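Local coordinates for Serine/threonine-protein kinase Tel1 (Chaetomium thermophilum, PDB 6SKY) that probably phosphorylates serine and threonine residues of substrate proteins with ATP to activate checkpoint signalling after DNA damage, at residues A[2154-2165]-A[2191-2202]; A[2322-2330]-A[2348-2359]. All coordinates share one frame; numbering follows the deposited sequence.

Interactions 1 and 2 come in series along the chain, the first closing before the second opens, and all four segments belong to the FAT region. Their centres lie about 72 Å apart and their nearest atoms about 53 Å, so the two do not touch. Interaction 1 sets the start of helix 2154-2174 against the connection between helices 2178-2189 and 2203-2217. Interaction 2 pairs the end of helix 2306-2328 with the start of helix 2348-2387, its centre about 71 Å from that of the chain, against about 39 Å for interaction 1. One contact packs within the helical array, while the other lies at the far end of a helical hairpin, where the second subunit is met.

Interaction 1 (A[2154-2165]-A[2191-2202]); sequences SADARLVQIRGM and LIPSCESLGLSV
The guanidinium of R2158 has L2191 CG over one face, 3.9 Å above the plane and offset toward the rim, while S2194 OG and C2195 SG lie at its edge. Its NH1 donates to S2194 OG with the acceptor only 3° out of the guanidinium plane and an N-H...O angle of 141°, so the bond is in plane but bent; at 2.80 Å resolution its length carries no weight. With CG anti to the backbone nitrogen (chi1 -157°), bends at chi2 and chi3 bring the guanidinium beside S2194, and the aliphatic part is used as well: CG meets C2195 SG at 3.5 Å and CB meets L2200 CD1 at 3.8 Å. L2198 crosses the arginine at about a right angle, its CD1 against R2158 CB and CG and its CD2 3.9 Å from S2154 CB. G2199, the first residue to leave helical angles, has positive phi, and the leucines before and after it both point toward helix 2154-2174.

One turn further along, I2162 and V2202 meet tip to tip, CD1 to CG2 at 3.7 Å, and the same CD1 touches C2195 SG. L2191 CD2 reaches Q2161 NE2 at 3.8 Å and M2165 SD at 4.2 Å. Beyond the two segments, R2158 NH2 bonds S2142 OG of helix 2124-2143, and M2165 packs on helix 2178-2189. With an alanine at R2158, S2194 OG and S2142 OG would probably both lose their donor, and L2191 and C2195 part of their packing.

The chemistry is mostly apolar, aliphatic and sulfur atoms packing most of the interface, while R2158 ties helix 2154-2174 of the alpha solenoid to the connection through S2194 and to helix 2124-2143 through S2142.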
loop_
_atom_site.group_PDB
_atom_site.type_symbol
_atom_site.label_atom_id
_atom_site.label_comp_id
_atom_site.label_asym_id
_atom_site.label_seq_id
_atom_site.Cartn_x
_atom_site.Cartn_y
_atom_site.Cartn_z
ATOM N N SER A 2154 1.628 34.636 29.292
ATOM C CA SER A 2154 2.167 33.483 28.589
ATOM C C SER A 2154 1.110 32.432 28.297
ATOM O O SER A 2154 1.276 31.655 27.353
ATOM C CB SER A 2154 3.301 32.856 29.391
ATOM O OG SER A 2154 3.943 31.856 28.625
ATOM N N ALA A 2155 0.033 32.389 29.080
ATOM C CA ALA A 2155 -1.056 31.470 28.783
ATOM C C ALA A 2155 -1.727 31.825 27.465
ATOM O O ALA A 2155 -2.088 30.937 26.691
ATOM C CB ALA A 2155 -2.066 31.478 29.923
ATOM N N ASP A 2156 -1.883 33.119 27.182
ATOM C CA ASP A 2156 -2.467 33.545 25.914
ATOM C C ASP A 2156 -1.592 33.144 24.736
ATOM O O ASP A 2156 -2.085 32.627 23.726
ATOM C CB ASP A 2156 -2.675 35.054 25.920
ATOM C CG ASP A 2156 -3.701 35.496 26.933
ATOM O OD1 ASP A 2156 -4.624 34.708 27.221
ATOM O OD2 ASP A 2156 -3.592 36.634 27.436
ATOM N N ALA A 2157 -0.289 33.396 24.838
ATOM C CA ALA A 2157 0.620 33.038 23.760
ATOM C C ALA A 2157 0.656 31.533 23.545
ATOM O O ALA A 2157 0.664 31.058 22.403
ATOM C CB ALA A 2157 2.014 33.573 24.065
ATOM N N ARG A 2158 0.653 30.763 24.631
ATOM C CA ARG A 2158 0.646 29.313 24.507
ATOM C C ARG A 2158 -0.632 28.821 23.853
ATOM O O ARG A 2158 -0.598 27.951 22.976
ATOM C CB ARG A 2158 0.815 28.684 25.878
ATOM C CG ARG A 2158 1.345 27.300 25.826
ATOM C CD ARG A 2158 2.703 27.308 25.203
ATOM N NE ARG A 2158 3.559 26.309 25.808
ATOM C CZ ARG A 2158 4.880 26.339 25.743
ATOM N NH1 ARG A 2158 5.589 25.387 26.327
ATOM N NH2 ARG A 2158 5.490 27.321 25.099
ATOM N N LEU A 2159 -1.773 29.364 24.267
ATOM C CA LEU A 2159 -3.040 28.939 23.699
ATOM C C LEU A 2159 -3.113 29.251 22.214
ATOM O O LEU A 2159 -3.612 28.439 21.424
ATOM C CB LEU A 2159 -4.179 29.611 24.451
ATOM C CG LEU A 2159 -5.554 29.008 24.245
ATOM C CD1 LEU A 2159 -5.485 27.535 24.506
ATOM C CD2 LEU A 2159 -6.518 29.666 25.184
ATOM N N VAL A 2160 -2.606 30.415 21.806
ATOM C CA VAL A 2160 -2.672 30.763 20.394
ATOM C C VAL A 2160 -1.711 29.904 19.584
ATOM O O VAL A 2160 -2.007 29.548 18.435
ATOM C CB VAL A 2160 -2.422 32.269 20.204
ATOM C CG1 VAL A 2160 -1.046 32.541 19.677
ATOM C CG2 VAL A 2160 -3.449 32.844 19.273
ATOM N N GLN A 2161 -0.579 29.510 20.170
ATOM C CA GLN A 2161 0.320 28.594 19.480
ATOM C C GLN A 2161 -0.334 27.239 19.265
ATOM O O GLN A 2161 -0.231 26.649 18.183
ATOM C CB GLN A 2161 1.604 28.434 20.276
ATOM C CG GLN A 2161 2.572 27.469 19.675
ATOM C CD GLN A 2161 3.670 27.109 20.620
ATOM O OE1 GLN A 2161 3.644 27.482 21.781
ATOM N NE2 GLN A 2161 4.646 26.376 20.135
ATOM N N ILE A 2162 -1.015 26.732 20.290
ATOM C CA ILE A 2162 -1.704 25.452 20.176
ATOM C C ILE A 2162 -2.761 25.509 19.084
ATOM O O ILE A 2162 -2.868 24.601 18.252
ATOM C CB ILE A 2162 -2.309 25.059 21.532
ATOM C CG1 ILE A 2162 -1.197 24.684 22.499
ATOM C CG2 ILE A 2162 -3.275 23.921 21.379
ATOM C CD1 ILE A 2162 -1.662 24.531 23.886
ATOM N N ARG A 2163 -3.558 26.574 19.071
ATOM C CA ARG A 2163 -4.606 26.684 18.062
ATOM C C ARG A 2163 -4.035 26.757 16.651
ATOM O O ARG A 2163 -4.567 26.127 15.726
ATOM C CB ARG A 2163 -5.472 27.897 18.348
ATOM C CG ARG A 2163 -6.229 27.805 19.632
ATOM C CD ARG A 2163 -7.560 28.464 19.468
ATOM N NE ARG A 2163 -8.297 28.543 20.718
ATOM C CZ ARG A 2163 -8.328 29.618 21.495
ATOM N NH1 ARG A 2163 -9.029 29.603 22.619
ATOM N NH2 ARG A 2163 -7.659 30.709 21.148
ATOM N N GLY A 2164 -2.964 27.526 16.456
ATOM C CA GLY A 2164 -2.335 27.568 15.147
ATOM C C GLY A 2164 -1.825 26.213 14.702
ATOM O O GLY A 2164 -1.948 25.845 13.530
ATOM N N MET A 2165 -1.262 25.444 15.631
ATOM C CA MET A 2165 -0.781 24.111 15.284
ATOM C C MET A 2165 -1.922 23.183 14.887
ATOM O O MET A 2165 -1.792 22.406 13.935
ATOM C CB MET A 2165 -0.004 23.519 16.447
ATOM C CG MET A 2165 1.459 23.865 16.461
ATOM S SD MET A 2165 2.238 23.375 18.002
ATOM C CE MET A 2165 3.809 22.795 17.399
ATOM N N LEU A 2191 4.203 19.740 24.354
ATOM C CA LEU A 2191 3.841 20.999 24.980
ATOM C C LEU A 2191 2.917 20.835 26.172
ATOM O O LEU A 2191 2.610 21.828 26.828
ATOM C CB LEU A 2191 3.160 21.915 23.964
ATOM C CG LEU A 2191 3.965 23.018 23.293
ATOM C CD1 LEU A 2191 5.348 22.549 22.953
ATOM C CD2 LEU A 2191 3.246 23.452 22.051
ATOM N N ILE A 2192 2.459 19.625 26.466
ATOM C CA ILE A 2192 1.454 19.417 27.503
ATOM C C ILE A 2192 2.032 19.637 28.899
ATOM O O ILE A 2192 1.369 20.278 29.726
ATOM C CB ILE A 2192 0.811 18.030 27.369
ATOM C CG1 ILE A 2192 -0.275 18.067 26.303
ATOM C CG2 ILE A 2192 0.227 17.573 28.678
ATOM C CD1 ILE A 2192 -0.935 16.744 26.076
ATOM N N PRO A 2193 3.235 19.143 29.228
ATOM C CA PRO A 2193 3.806 19.474 30.544
ATOM C C PRO A 2193 3.897 20.966 30.820
ATOM O O PRO A 2193 3.482 21.423 31.889
ATOM C CB PRO A 2193 5.187 18.821 30.477
ATOM C CG PRO A 2193 5.004 17.688 29.590
ATOM C CD PRO A 2193 4.063 18.140 28.537
ATOM N N SER A 2194 4.430 21.739 29.883
ATOM C CA SER A 2194 4.562 23.177 30.053
ATOM C C SER A 2194 3.276 23.929 29.769
ATOM O O SER A 2194 3.291 25.160 29.751
ATOM C CB SER A 2194 5.675 23.707 29.155
ATOM O OG SER A 2194 5.462 23.322 27.812
ATOM N N CYS A 2195 2.172 23.229 29.525
ATOM C CA CYS A 2195 0.862 23.858 29.443
ATOM C C CYS A 2195 0.048 23.679 30.707
ATOM O O CYS A 2195 -0.820 24.504 30.992
ATOM C CB CYS A 2195 0.065 23.294 28.265
ATOM S SG CYS A 2195 0.496 23.962 26.653
ATOM N N GLU A 2196 0.304 22.617 31.467
ATOM C CA GLU A 2196 -0.402 22.384 32.716
ATOM C C GLU A 2196 0.141 23.228 33.855
ATOM O O GLU A 2196 -0.526 23.363 34.883
ATOM C CB GLU A 2196 -0.327 20.906 33.088
ATOM C CG GLU A 2196 -0.956 19.989 32.056
ATOM C CD GLU A 2196 -0.612 18.531 32.273
ATOM O OE1 GLU A 2196 0.337 18.246 33.031
ATOM O OE2 GLU A 2196 -1.292 17.666 31.681
ATOM N N SER A 2197 1.334 23.791 33.700
ATOM C CA SER A 2197 1.884 24.699 34.691
ATOM C C SER A 2197 1.471 26.142 34.455
ATOM O O SER A 2197 1.581 26.960 35.373
ATOM C CB SER A 2197 3.409 24.600 34.703
ATOM O OG SER A 2197 3.949 24.988 33.456
ATOM N N LEU A 2198 1.016 26.473 33.251
ATOM C CA LEU A 2198 0.456 27.782 32.955
ATOM C C LEU A 2198 -1.032 27.857 33.254
ATOM O O LEU A 2198 -1.620 28.934 33.126
ATOM C CB LEU A 2198 0.697 28.144 31.490
ATOM C CG LEU A 2198 2.138 28.390 31.071
ATOM C CD1 LEU A 2198 2.275 28.302 29.570
ATOM C CD2 LEU A 2198 2.573 29.743 31.556
ATOM N N GLY A 2199 -1.651 26.749 33.642
ATOM C CA GLY A 2199 -3.064 26.744 33.942
ATOM C C GLY A 2199 -3.963 26.465 32.766
ATOM O O GLY A 2199 -5.102 26.942 32.748
ATOM N N LEU A 2200 -3.494 25.707 31.782
ATOM C CA LEU A 2200 -4.257 25.412 30.581
ATOM C C LEU A 2200 -4.680 23.953 30.573
ATOM O O LEU A 2200 -3.926 23.076 30.998
ATOM C CB LEU A 2200 -3.440 25.711 29.325
ATOM C CG LEU A 2200 -3.056 27.157 29.065
ATOM C CD1 LEU A 2200 -2.087 27.209 27.926
ATOM C CD2 LEU A 2200 -4.278 27.950 28.742
ATOM N N SER A 2201 -5.881 23.697 30.079
ATOM C CA SER A 2201 -6.395 22.345 29.908
ATOM C C SER A 2201 -6.499 22.100 28.410
ATOM O O SER A 2201 -7.501 22.437 27.784
ATOM C CB SER A 2201 -7.730 22.178 30.590
ATOM O OG SER A 2201 -7.639 22.514 31.960
ATOM N N VAL A 2202 -5.450 21.525 27.834
ATOM C CA VAL A 2202 -5.419 21.290 26.398
ATOM C C VAL A 2202 -5.026 19.854 26.098
ATOM O O VAL A 2202 -4.523 19.560 25.013
ATOM C CB VAL A 2202 -4.457 22.261 25.695
ATOM C CG1 VAL A 2202 -4.988 23.667 25.757
ATOM C CG2 VAL A 2202 -3.094 22.179 26.321
#

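Interaction 2 (A[2322-2330]-A[2348-2359])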
loop_
_atom_site.group_PDB
_atom_site.type_symbol
_atom_site.label_atom_id
_atom_site.label_comp_id
_atom_site.label_asym_id
_atom_site.label_seq_id
_atom_site.Cartn_x
_atom_site.Cartn_y
_atom_site.Cartn_z
ATOM N N LYS A 2322 -42.591 -24.522 5.316
ATOM C CA LYS A 2322 -43.340 -25.098 6.427
ATOM C C LYS A 2322 -44.838 -24.921 6.234
ATOM O O LYS A 2322 -45.621 -25.814 6.577
ATOM C CB LYS A 2322 -42.894 -24.474 7.746
ATOM C CG LYS A 2322 -41.737 -25.192 8.417
ATOM C CD LYS A 2322 -42.191 -26.495 9.051
ATOM C CE LYS A 2322 -41.084 -27.105 9.893
ATOM N NZ LYS A 2322 -41.508 -28.362 10.559
ATOM N N ASP A 2323 -45.263 -23.784 5.683
ATOM C CA ASP A 2323 -46.684 -23.611 5.401
ATOM C C ASP A 2323 -47.143 -24.571 4.314
ATOM O O ASP A 2323 -48.245 -25.121 4.389
ATOM C CB ASP A 2323 -46.978 -22.171 4.997
ATOM C CG ASP A 2323 -48.402 -21.987 4.518
ATOM O OD1 ASP A 2323 -49.333 -22.267 5.305
ATOM O OD2 ASP A 2323 -48.592 -21.569 3.355
ATOM N N GLU A 2324 -46.306 -24.792 3.300
ATOM C CA GLU A 2324 -46.636 -25.776 2.274
ATOM C C GLU A 2324 -46.743 -27.178 2.867
ATOM O O GLU A 2324 -47.648 -27.946 2.516
ATOM C CB GLU A 2324 -45.585 -25.733 1.165
ATOM C CG GLU A 2324 -45.649 -26.887 0.193
ATOM C CD GLU A 2324 -44.721 -26.694 -0.986
ATOM O OE1 GLU A 2324 -44.326 -25.539 -1.250
ATOM O OE2 GLU A 2324 -44.385 -27.697 -1.649
ATOM N N GLU A 2325 -45.830 -27.526 3.772
ATOM C CA GLU A 2325 -45.873 -28.837 4.410
ATOM C C GLU A 2325 -47.124 -28.996 5.268
ATOM O O GLU A 2325 -47.725 -30.074 5.303
ATOM C CB GLU A 2325 -44.608 -29.043 5.242
ATOM C CG GLU A 2325 -44.594 -30.306 6.078
ATOM C CD GLU A 2325 -43.261 -30.523 6.766
ATOM O OE1 GLU A 2325 -42.303 -29.792 6.441
ATOM O OE2 GLU A 2325 -43.172 -31.421 7.630
ATOM N N VAL A 2326 -47.524 -27.938 5.974
ATOM C CA VAL A 2326 -48.783 -27.973 6.713
ATOM C C VAL A 2326 -49.955 -28.127 5.753
ATOM O O VAL A 2326 -50.933 -28.824 6.047
ATOM C CB VAL A 2326 -48.920 -26.712 7.591
ATOM C CG1 VAL A 2326 -50.374 -26.426 7.922
ATOM C CG2 VAL A 2326 -48.119 -26.878 8.867
ATOM N N ALA A 2327 -49.868 -27.492 4.582
ATOM C CA ALA A 2327 -50.911 -27.642 3.573
ATOM C C ALA A 2327 -50.967 -29.061 3.026
ATOM O O ALA A 2327 -52.023 -29.502 2.559
ATOM C CB ALA A 2327 -50.694 -26.648 2.435
ATOM N N GLN A 2328 -49.847 -29.784 3.060
ATOM C CA GLN A 2328 -49.866 -31.191 2.671
ATOM C C GLN A 2328 -50.755 -32.002 3.606
ATOM O O GLN A 2328 -51.740 -32.613 3.176
ATOM C CB GLN A 2328 -48.445 -31.756 2.653
ATOM C CG GLN A 2328 -48.392 -33.261 2.457
ATOM C CD GLN A 2328 -46.979 -33.790 2.307
ATOM O OE1 GLN A 2328 -46.021 -33.024 2.202
ATOM N NE2 GLN A 2328 -46.844 -35.110 2.293
ATOM N N LEU A 2329 -50.429 -32.005 4.900
ATOM C CA LEU A 2329 -51.195 -32.763 5.885
ATOM C C LEU A 2329 -52.587 -32.206 6.128
ATOM O O LEU A 2329 -53.323 -32.779 6.938
ATOM C CB LEU A 2329 -50.446 -32.821 7.215
ATOM C CG LEU A 2329 -49.208 -33.712 7.290
ATOM C CD1 LEU A 2329 -48.900 -34.028 8.743
ATOM C CD2 LEU A 2329 -49.401 -34.983 6.484
ATOM N N LYS A 2330 -52.968 -31.120 5.466
ATOM C CA LYS A 2330 -54.276 -30.523 5.677
ATOM C C LYS A 2330 -54.606 -29.546 4.556
ATOM O O LYS A 2330 -54.715 -29.937 3.396
ATOM C CB LYS A 2330 -54.331 -29.818 7.034
ATOM C CG LYS A 2330 -55.674 -29.203 7.357
ATOM C CD LYS A 2330 -55.670 -28.577 8.736
ATOM C CE LYS A 2330 -56.948 -27.801 8.995
ATOM N NZ LYS A 2330 -56.943 -27.178 10.349
ATOM N N HIS A 2348 -48.472 -35.095 14.748
ATOM C CA HIS A 2348 -47.751 -34.674 13.551
ATOM C C HIS A 2348 -48.164 -33.266 13.144
ATOM O O HIS A 2348 -47.322 -32.363 13.031
ATOM C CB HIS A 2348 -48.006 -35.672 12.422
ATOM C CG HIS A 2348 -47.085 -35.522 11.254
ATOM N ND1 HIS A 2348 -46.987 -36.470 10.260
ATOM C CD2 HIS A 2348 -46.221 -34.535 10.918
ATOM C CE1 HIS A 2348 -46.102 -36.076 9.363
ATOM N NE2 HIS A 2348 -45.625 -34.903 9.736
ATOM N N LEU A 2349 -49.464 -33.056 12.936
ATOM C CA LEU A 2349 -49.967 -31.718 12.654
ATOM C C LEU A 2349 -49.680 -30.769 13.809
ATOM O O LEU A 2349 -49.333 -29.601 13.592
ATOM C CB LEU A 2349 -51.466 -31.773 12.377
ATOM C CG LEU A 2349 -52.078 -30.584 11.648
ATOM C CD1 LEU A 2349 -51.782 -30.674 10.161
ATOM C CD2 LEU A 2349 -53.573 -30.521 11.901
ATOM N N ALA A 2350 -49.809 -31.255 15.046
ATOM C CA ALA A 2350 -49.603 -30.396 16.208
ATOM C C ALA A 2350 -48.178 -29.860 16.253
ATOM O O ALA A 2350 -47.962 -28.646 16.344
ATOM C CB ALA A 2350 -49.934 -31.159 17.490
ATOM N N LYS A 2351 -47.188 -30.753 16.177
ATOM C CA LYS A 2351 -45.798 -30.308 16.206
ATOM C C LYS A 2351 -45.446 -29.491 14.970
ATOM O O LYS A 2351 -44.685 -28.521 15.062
ATOM C CB LYS A 2351 -44.856 -31.503 16.332
ATOM C CG LYS A 2351 -44.689 -32.038 17.739
ATOM C CD LYS A 2351 -43.613 -33.111 17.761
ATOM C CE LYS A 2351 -43.515 -33.790 19.114
ATOM N NZ LYS A 2351 -42.535 -34.910 19.087
ATOM N N ALA A 2352 -45.978 -29.869 13.803
ATOM C CA ALA A 2352 -45.686 -29.107 12.591
ATOM C C ALA A 2352 -46.168 -27.670 12.717
ATOM O O ALA A 2352 -45.433 -26.729 12.397
ATOM C CB ALA A 2352 -46.320 -29.780 11.376
ATOM N N LYS A 2353 -47.392 -27.475 13.210
ATOM C CA LYS A 2353 -47.902 -26.119 13.357
ATOM C C LYS A 2353 -47.229 -25.385 14.509
ATOM O O LYS A 2353 -47.093 -24.158 14.457
ATOM C CB LYS A 2353 -49.419 -26.144 13.528
ATOM C CG LYS A 2353 -50.137 -26.543 12.249
ATOM C CD LYS A 2353 -51.641 -26.388 12.354
ATOM C CE LYS A 2353 -52.305 -26.734 11.028
ATOM N NZ LYS A 2353 -53.790 -26.759 11.114
ATOM N N GLN A 2354 -46.774 -26.103 15.538
ATOM C CA GLN A 2354 -46.012 -25.446 16.596
ATOM C C GLN A 2354 -44.696 -24.897 16.062
ATOM O O GLN A 2354 -44.315 -23.756 16.361
ATOM C CB GLN A 2354 -45.764 -26.425 17.738
ATOM C CG GLN A 2354 -44.882 -25.881 18.843
ATOM C CD GLN A 2354 -44.940 -26.733 20.096
ATOM O OE1 GLN A 2354 -44.124 -26.581 21.004
ATOM N NE2 GLN A 2354 -45.915 -27.633 20.151
ATOM N N TRP A 2355 -43.995 -25.689 15.254
ATOM C CA TRP A 2355 -42.762 -25.211 14.642
ATOM C C TRP A 2355 -43.034 -24.077 13.660
ATOM O O TRP A 2355 -42.245 -23.128 13.562
ATOM C CB TRP A 2355 -42.042 -26.372 13.963
ATOM C CG TRP A 2355 -41.053 -27.034 14.866
ATOM C CD1 TRP A 2355 -41.250 -27.406 16.165
ATOM C CD2 TRP A 2355 -39.708 -27.399 14.543
ATOM N NE1 TRP A 2355 -40.107 -27.979 16.669
ATOM C CE2 TRP A 2355 -39.147 -27.987 15.693
ATOM C CE3 TRP A 2355 -38.923 -27.288 13.391
ATOM C CZ2 TRP A 2355 -37.840 -28.461 15.723
ATOM C CZ3 TRP A 2355 -37.629 -27.757 13.424
ATOM C CH2 TRP A 2355 -37.100 -28.337 14.581
ATOM N N GLN A 2356 -44.149 -24.153 12.932
ATOM C CA GLN A 2356 -44.536 -23.051 12.058
ATOM C C GLN A 2356 -44.754 -21.766 12.853
ATOM O O GLN A 2356 -44.324 -20.685 12.434
ATOM C CB GLN A 2356 -45.794 -23.430 11.278
ATOM C CG GLN A 2356 -46.454 -22.283 10.550
ATOM C CD GLN A 2356 -47.715 -22.702 9.825
ATOM O OE1 GLN A 2356 -48.821 -22.328 10.214
ATOM N NE2 GLN A 2356 -47.555 -23.479 8.762
ATOM N N GLU A 2357 -45.408 -21.868 14.010
ATOM C CA GLU A 2357 -45.626 -20.693 14.845
ATOM C C GLU A 2357 -44.306 -20.129 15.356
ATOM O O GLU A 2357 -44.134 -18.905 15.446
ATOM C CB GLU A 2357 -46.552 -21.051 16.005
ATOM C CG GLU A 2357 -47.011 -19.872 16.842
ATOM C CD GLU A 2357 -45.986 -19.440 17.872
ATOM O OE1 GLU A 2357 -45.095 -20.248 18.201
ATOM O OE2 GLU A 2357 -46.065 -18.290 18.346
ATOM N N LEU A 2358 -43.365 -21.002 15.711
ATOM C CA LEU A 2358 -42.062 -20.514 16.155
ATOM C C LEU A 2358 -41.342 -19.773 15.035
ATOM O O LEU A 2358 -40.718 -18.725 15.265
ATOM C CB LEU A 2358 -41.214 -21.673 16.668
ATOM C CG LEU A 2358 -40.565 -21.486 18.037
ATOM C CD1 LEU A 2358 -41.574 -20.988 19.050
ATOM C CD2 LEU A 2358 -39.982 -22.797 18.483
ATOM N N ASP A 2359 -41.419 -20.302 13.812
ATOM C CA ASP A 2359 -40.874 -19.582 12.664
ATOM C C ASP A 2359 -41.536 -18.219 12.504
ATOM O O ASP A 2359 -40.864 -17.225 12.207
ATOM C CB ASP A 2359 -41.049 -20.402 11.389
ATOM C CG ASP A 2359 -40.117 -21.588 11.328
ATOM O OD1 ASP A 2359 -39.271 -21.724 12.234
ATOM O OD2 ASP A 2359 -40.232 -22.385 10.374
#
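H2348 holds CG anti to its own backbone nitrogen (chi1 -167°) and L2329 keeps CG beside its nitrogen, a pairing that brings L2329 CD1 over the imidazole. The methyl stands 3.3 Å from the ring centroid and 3° off the normal, the geometry of a CH-pi contact over the ring centre. L2329 CB also touches L2349 CD1 at 3.9 Å. Deeper in the pair, V2326 CG2 lies 4.2 Å from A2352 CB, and V2326 CG1 meets K2353 CE at 3.7 Å where the extended lysine crosses it at about a right angle. Q2356, also extended, lays NE2 against V2326 CG2. K2322 runs obliquely past W2355, and its CG lies 3.7 Å from D2359 OD2, but K2322 NZ and that oxygen are 6.1 Å apart, too far for a salt bridge.

The short helical axes approach to 9.9 Å at 158°, nearly antiparallel, as in a helical hairpin. The linker joining helices 2306-2328 and 2348-2387 is largely unmodelled. Near this end of the hairpin, Q2354, W2355 and L2358 pack on T2700, P2791 and K2701 of the second subunit, in its kinase region, so helix 2348-2387 packs on both helix 2306-2328 and the dimer mate.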